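Local coordinates for nitrogenase molybdenum-iron protein beta chain (Clostridium pasteurianum, PDB 4WES) that forms the beta subunit of nitrogenase component I, which reduces dinitrogen to ammonium, and shares an [8Fe-7S] cluster with the alpha subunit, at residues 41-46 with 69-74; 102-107 with 137-142. All blocks are in the same frame, centred on the assembly; numbering follows the deposited sequence.

In the fold
Interactions 1 and 2 follow one another along the chain and belong to one four-stranded parallel sheet, in which strands 38-43 and 99-104 are neighbours joined by backbone bonds between His-41, His-43 and His-103. Both are buried, and both meet the [8Fe-7S] cluster, but in different ways. Interaction 1 runs toward the outer strand 67-68: it is built on imidazoles, a phenyl ring and serine hydroxyls, and approaches a cluster sulfide without coordinating iron. Interaction 2, on the other flank beyond strand 133-136, relies on threonine-to-backbone bonds and brings a cysteine and a serine to one iron. Phe-71 packs on Leu-107 where the two meet.

Interaction 1: residues 41-46 with 69-74; sequences HSHGSQ and SSFTEG. With CLF (Fe(8)-S(7) cluster), chain H.
The edge of the Phe-71 ring is turned to a face of the His-43 imidazole, a T-shaped pair with centroids 4.9 Å apart and planes at 79°. Over one face of the phenyl ring sits Gly-44, its CA 4.0 Å from the Phe-71 ring centroid in a CH-pi contact. At the edges of two imidazoles lies a single hydroxyl: Ser-69 OG is 2.8 Å from His-41 NE2 and equally 2.8 Å from His-43 ND1, hydrogen-bonded to both. Each histidine has CG opposite its backbone N (chi1 -176° and -178°), and being two residues apart on the strand they send both rings to the same serine. Their other nitrogens are held too, His-41 ND1 by Ser-67 and His-43 NE2 by Asp-113, which should hold each ring's rotation. This is the end of a beta-alpha-beta crossover: strand 38-43 leads through helix 46-60 to the parallel strand 67-68, and the pairing runs on beyond strand 67-68, Ser-69 N to Ser-42 O and then Phe-71 N to Gly-44 O, each 3.0 Å. Farther on, Ser-70 OG gives a 2.9 Å bond to Gln-46 OE1, an oxygen that also binds Thr-43 of the alpha chain. One water bridges the segments, accepting from Gln-46 N and donating to Phe-71 O. Beside it, Ser-45 OG approaches sulfide S2A of the cluster to 3.1 Å.

Interaction 2: residues 102-107 with 137-142; sequences VHTTCL and TNTPSY. With CLF (Fe(8)-S(7) cluster), chain H.
Thr-104 and Thr-139 each hold OG1 between the backbone N and the carbonyl carbon (chi1 61° and 49°), which lets them clasp each other. Thr-139 N points almost straight at Thr-104 OG1, 2.8 Å away at 177°, while Thr-139 OG1 donates to Thr-104 O at 2.7 Å, coming from above the carbonyl plane. Thr-104 OG1 is gripped again by Glu-109, whose carboxylate also takes Asn-138 ND2, so that one carboxylate oxygen bridges the two segments. Cys-106 and Ser-141 have the same kind of first torsion, and their tips converge on one iron of the cluster: FE6 lies 2.4 Å from Cys-106 SG and 2.0 Å from Ser-141 OG in one of the two modelled serine conformers. Thr-105 is the N-cap of the helix that starts at Cys-106, its OG1 accepting from Leu-107 N at 3.1 Å. The Tyr-142 ring presents its edge to Cys-106 CB, with Pro-140 CB over one face. At the other end, Thr-137 N bonds Val-102 O, extending the pairing of strands 99-104 and 133-136; strand 38-43 flanks 99-104 on its other side, helix 24-33 packs against His-103, and helix 106-111 lies against Pro-140 and Tyr-142.

Interaction 1: residues 41-46 with 69-74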
loop_
_atom_site.group_PDB
_atom_site.type_symbol
_atom_site.label_atom_id
_atom_site.label_comp_id
_atom_site.label_asym_id
_atom_site.label_seq_id
_atom_site.Cartn_x
_atom_site.Cartn_y
_atom_site.Cartn_z
ATOM N N HIS B 41 31.086 -17.750 -5.982
ATOM C CA HIS B 41 31.426 -18.627 -7.088
ATOM C C HIS B 41 30.597 -19.875 -7.050
ATOM O O HIS B 41 30.560 -20.584 -6.042
ATOM C CB HIS B 41 32.901 -19.028 -7.046
ATOM C CG HIS B 41 33.310 -19.847 -8.215
ATOM N ND1 HIS B 41 33.557 -19.301 -9.450
ATOM C CD2 HIS B 41 33.392 -21.196 -8.360
ATOM C CE1 HIS B 41 33.817 -20.279 -10.293
ATOM N NE2 HIS B 41 33.733 -21.434 -9.662
ATOM N N SER B 42 29.891 -20.128 -8.159
ATOM C CA SER B 42 29.032 -21.295 -8.302
ATOM C C SER B 42 29.775 -22.407 -9.016
ATOM O O SER B 42 30.080 -22.321 -10.207
ATOM C CB SER B 42 27.818 -20.878 -9.108
ATOM O OG SER B 42 26.932 -21.973 -9.307
ATOM N N HIS B 43 30.113 -23.464 -8.272
ATOM C CA HIS B 43 30.875 -24.553 -8.843
ATOM C C HIS B 43 29.918 -25.619 -9.422
ATOM O O HIS B 43 29.455 -26.525 -8.732
ATOM C CB HIS B 43 31.805 -25.150 -7.767
ATOM C CG HIS B 43 32.669 -26.249 -8.269
ATOM N ND1 HIS B 43 33.648 -26.051 -9.218
ATOM C CD2 HIS B 43 32.726 -27.551 -7.919
ATOM C CE1 HIS B 43 34.263 -27.196 -9.433
ATOM N NE2 HIS B 43 33.731 -28.122 -8.651
ATOM N N GLY B 44 29.598 -25.462 -10.685
ATOM C CA GLY B 44 28.666 -26.320 -11.380
ATOM C C GLY B 44 28.527 -25.878 -12.823
ATOM O O GLY B 44 29.330 -25.127 -13.342
ATOM N N SER B 45 27.458 -26.351 -13.469
ATOM C CA SER B 45 27.095 -25.841 -14.769
ATOM C C SER B 45 26.536 -24.429 -14.610
ATOM O O SER B 45 25.909 -24.098 -13.594
ATOM C CB SER B 45 26.070 -26.792 -15.431
ATOM O OG SER B 45 25.505 -26.210 -16.585
ATOM N N GLN B 46 26.827 -23.576 -15.587
ATOM C CA GLN B 46 26.548 -22.142 -15.499
ATOM C C GLN B 46 25.092 -21.777 -15.474
ATOM O O GLN B 46 24.754 -20.655 -15.088
ATOM C CB GLN B 46 27.247 -21.390 -16.645
ATOM C CG GLN B 46 26.621 -21.688 -18.013
ATOM C CD GLN B 46 27.570 -21.650 -19.161
ATOM O OE1 GLN B 46 28.719 -21.168 -19.051
ATOM N NE2 GLN B 46 27.091 -22.096 -20.313
ATOM N N SER B 69 32.059 -22.093 -12.487
ATOM C CA SER B 69 32.985 -23.036 -13.078
ATOM C C SER B 69 32.623 -23.447 -14.497
ATOM O O SER B 69 33.449 -24.052 -15.195
ATOM C CB SER B 69 33.126 -24.258 -12.186
ATOM O OG SER B 69 33.777 -23.937 -10.974
ATOM N N SER B 70 31.381 -23.182 -14.921
ATOM C CA SER B 70 30.947 -23.517 -16.273
ATOM C C SER B 70 31.275 -24.970 -16.674
ATOM O O SER B 70 31.964 -25.241 -17.660
ATOM C CB SER B 70 31.468 -22.538 -17.324
ATOM O OG SER B 70 30.861 -21.254 -17.172
ATOM N N PHE B 71 30.760 -25.930 -15.896
ATOM C CA PHE B 71 30.952 -27.342 -16.242
ATOM C C PHE B 71 30.474 -27.631 -17.661
ATOM O O PHE B 71 29.422 -27.145 -18.107
ATOM C CB PHE B 71 30.177 -28.269 -15.307
ATOM C CG PHE B 71 30.837 -28.565 -13.963
ATOM C CD1 PHE B 71 31.535 -27.625 -13.233
ATOM C CD2 PHE B 71 30.713 -29.799 -13.424
ATOM C CE1 PHE B 71 32.062 -27.916 -12.009
ATOM C CE2 PHE B 71 31.233 -30.097 -12.187
ATOM C CZ PHE B 71 31.889 -29.139 -11.474
ATOM N N THR B 72 31.200 -28.533 -18.320
ATOM C CA THR B 72 30.832 -29.137 -19.581
ATOM C C THR B 72 30.642 -30.629 -19.352
ATOM O O THR B 72 30.854 -31.131 -18.256
ATOM C CB THR B 72 31.959 -28.959 -20.610
ATOM O OG1 THR B 72 33.111 -29.639 -20.091
ATOM C CG2 THR B 72 32.266 -27.475 -20.858
ATOM N N GLU B 73 30.306 -31.348 -20.415
ATOM C CA GLU B 73 30.167 -32.788 -20.297
ATOM C C GLU B 73 31.484 -33.455 -19.868
ATOM O O GLU B 73 31.495 -34.434 -19.151
ATOM C CB GLU B 73 29.650 -33.360 -21.603
ATOM C CG GLU B 73 29.282 -34.823 -21.530
ATOM C CD GLU B 73 28.350 -35.271 -22.649
ATOM O OE1 GLU B 73 27.732 -34.452 -23.357
ATOM O OE2 GLU B 73 28.210 -36.485 -22.818
ATOM N N GLY B 74 32.603 -32.878 -20.254
ATOM C CA GLY B 74 33.883 -33.385 -19.759
ATOM C C GLY B 74 34.012 -33.420 -18.248
ATOM O O GLY B 74 34.602 -34.351 -17.668
HETATM FE FE1 CLF H . 21.782 -27.908 -14.095
HETATM FE FE2 CLF H . 21.508 -25.608 -13.160
HETATM FE FE3 CLF H . 20.583 -26.004 -15.734
HETATM FE FE4 CLF H . 19.356 -27.069 -13.563
HETATM S S1 CLF H . 20.944 -27.652 -11.877
HETATM S S2A CLF H . 22.790 -26.016 -15.018
HETATM S S4A CLF H . 19.526 -24.854 -14.070
HETATM S S3A CLF H . 19.932 -28.231 -15.479
HETATM FE FE5 CLF H . 17.955 -26.628 -10.442
HETATM FE FE6 CLF H . 20.457 -28.262 -8.405
HETATM FE FE7 CLF H . 19.368 -25.741 -8.267
HETATM FE FE8 CLF H . 21.082 -25.865 -10.337
HETATM S S2B CLF H . 18.233 -27.722 -8.540
HETATM S S3B CLF H . 21.619 -26.276 -8.166
HETATM S S4B CLF H . 19.107 -24.653 -10.287
HETATM O O HOH W 1 28.277 -24.554 -17.845
#

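Interaction 2: residues 102-107 with 137-142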
loop_
_atom_site.group_PDB
_atom_site.type_symbol
_atom_site.label_atom_id
_atom_site.label_comp_id
_atom_site.label_asym_id
_atom_site.label_seq_id
_atom_site.Cartn_x
_atom_site.Cartn_y
_atom_site.Cartn_z
ATOM N N VAL B 102 33.072 -20.039 -2.555
ATOM C CA VAL B 102 32.580 -21.097 -3.444
ATOM C C VAL B 102 31.414 -21.847 -2.803
ATOM O O VAL B 102 31.472 -22.229 -1.630
ATOM C CB VAL B 102 33.720 -22.104 -3.725
ATOM C CG1 VAL B 102 33.207 -23.212 -4.640
ATOM C CG2 VAL B 102 34.910 -21.391 -4.358
ATOM N N HIS B 103 30.369 -22.088 -3.597
ATOM C CA HIS B 103 29.347 -23.037 -3.227
ATOM C C HIS B 103 29.180 -24.013 -4.406
ATOM O O HIS B 103 29.819 -23.834 -5.459
ATOM C CB HIS B 103 28.023 -22.332 -2.867
ATOM C CG HIS B 103 27.435 -21.531 -3.996
ATOM N ND1 HIS B 103 27.613 -20.174 -4.130
ATOM C CD2 HIS B 103 26.713 -21.912 -5.079
ATOM C CE1 HIS B 103 26.975 -19.762 -5.221
ATOM N NE2 HIS B 103 26.439 -20.799 -5.818
ATOM N N THR B 104 28.377 -25.061 -4.202
ATOM C CA THR B 104 28.292 -26.126 -5.188
ATOM C C THR B 104 26.863 -26.253 -5.706
ATOM O O THR B 104 25.987 -25.525 -5.306
ATOM C CB THR B 104 28.829 -27.431 -4.612
ATOM O OG1 THR B 104 28.038 -27.781 -3.480
ATOM C CG2 THR B 104 30.294 -27.291 -4.218
ATOM N N THR B 105 26.660 -27.184 -6.607
ATOM C CA THR B 105 25.348 -27.447 -7.175
ATOM C C THR B 105 25.023 -28.917 -7.097
ATOM O O THR B 105 25.871 -29.720 -6.748
ATOM C CB THR B 105 25.228 -26.991 -8.646
ATOM O OG1 THR B 105 25.932 -27.889 -9.503
ATOM C CG2 THR B 105 25.735 -25.558 -8.859
ATOM N N CYS B 106 23.795 -29.288 -7.478
ATOM C CA CYS B 106 23.504 -30.716 -7.553
ATOM C C CYS B 106 24.461 -31.469 -8.474
ATOM O O CYS B 106 24.703 -32.651 -8.243
ATOM C CB CYS B 106 22.083 -30.932 -8.046
ATOM S SG CYS B 106 21.601 -30.002 -9.531
ATOM N N LEU B 107 25.008 -30.810 -9.500
ATOM C CA LEU B 107 25.917 -31.492 -10.419
ATOM C C LEU B 107 27.222 -31.851 -9.715
ATOM O O LEU B 107 27.642 -33.020 -9.716
ATOM C CB LEU B 107 26.230 -30.592 -11.601
ATOM C CG LEU B 107 27.167 -31.166 -12.651
ATOM C CD1 LEU B 107 26.759 -32.559 -13.131
ATOM C CD2 LEU B 107 27.325 -30.222 -13.819
ATOM N N THR B 137 31.668 -23.820 0.755
ATOM C CA THR B 137 30.723 -24.705 1.395
ATOM C C THR B 137 30.190 -25.691 0.355
ATOM O O THR B 137 30.503 -25.573 -0.816
ATOM C CB THR B 137 29.580 -23.956 2.094
ATOM O OG1 THR B 137 28.801 -24.879 2.848
ATOM C CG2 THR B 137 28.719 -23.231 1.122
ATOM N N ASN B 138 29.446 -26.687 0.828
ATOM C CA ASN B 138 28.792 -27.680 -0.032
ATOM C C ASN B 138 27.293 -27.497 0.075
ATOM O O ASN B 138 26.734 -27.507 1.187
ATOM C CB ASN B 138 29.180 -29.108 0.396
ATOM C CG ASN B 138 30.655 -29.369 0.217
ATOM O OD1 ASN B 138 31.474 -29.115 1.131
ATOM N ND2 ASN B 138 31.030 -29.834 -0.964
ATOM N N THR B 139 26.649 -27.312 -1.062
ATOM C CA THR B 139 25.235 -26.917 -1.142
ATOM C C THR B 139 24.448 -27.780 -2.132
ATOM O O THR B 139 23.963 -27.296 -3.149
ATOM C CB THR B 139 25.135 -25.419 -1.483
ATOM O OG1 THR B 139 25.965 -25.098 -2.601
ATOM C CG2 THR B 139 25.565 -24.572 -0.308
ATOM N N PRO B 140 24.296 -29.069 -1.813
ATOM C CA PRO B 140 23.478 -29.936 -2.672
ATOM C C PRO B 140 22.035 -29.501 -2.733
ATOM O O PRO B 140 21.355 -29.420 -1.723
ATOM C CB PRO B 140 23.599 -31.298 -2.012
ATOM C CG PRO B 140 23.874 -31.004 -0.564
ATOM C CD PRO B 140 24.745 -29.757 -0.598
ATOM N N SER B 141 21.551 -29.257 -3.944
ATOM C CA SER B 141 20.216 -28.688 -4.101
ATOM C C SER B 141 19.085 -29.674 -3.829
ATOM O O SER B 141 17.922 -29.263 -3.659
ATOM C CB SER B 141 20.045 -28.102 -5.491
ATOM O OG SER B 141 20.526 -28.938 -6.496
ATOM N N TYR B 142 19.406 -30.954 -3.814
ATOM C CA TYR B 142 18.464 -31.987 -3.446
ATOM C C TYR B 142 18.318 -32.145 -1.932
ATOM O O TYR B 142 17.558 -32.991 -1.497
ATOM C CB TYR B 142 18.853 -33.283 -4.134
ATOM C CG TYR B 142 20.305 -33.658 -4.037
ATOM C CD1 TYR B 142 21.169 -33.387 -5.090
ATOM C CD2 TYR B 142 20.838 -34.291 -2.922
ATOM C CE1 TYR B 142 22.503 -33.731 -5.026
ATOM C CE2 TYR B 142 22.166 -34.665 -2.856
ATOM C CZ TYR B 142 23.004 -34.401 -3.931
ATOM O OH TYR B 142 24.337 -34.755 -3.892
HETATM FE FE1 CLF H . 21.782 -27.908 -14.095
HETATM FE FE2 CLF H . 21.508 -25.608 -13.160
HETATM FE FE3 CLF H . 20.583 -26.004 -15.734
HETATM FE FE4 CLF H . 19.356 -27.069 -13.563
HETATM S S1 CLF H . 20.944 -27.652 -11.877
HETATM S S2A CLF H . 22.790 -26.016 -15.018
HETATM S S4A CLF H . 19.526 -24.854 -14.070
HETATM S S3A CLF H . 19.932 -28.231 -15.479
HETATM FE FE5 CLF H . 17.955 -26.628 -10.442
HETATM FE FE6 CLF H . 20.457 -28.262 -8.405
HETATM FE FE7 CLF H . 19.368 -25.741 -8.267
HETATM FE FE8 CLF H . 21.082 -25.865 -10.337
HETATM S S2B CLF H . 18.233 -27.722 -8.540
HETATM S S3B CLF H . 21.619 -26.276 -8.166
HETATM S S4B CLF H . 19.107 -24.653 -10.287
#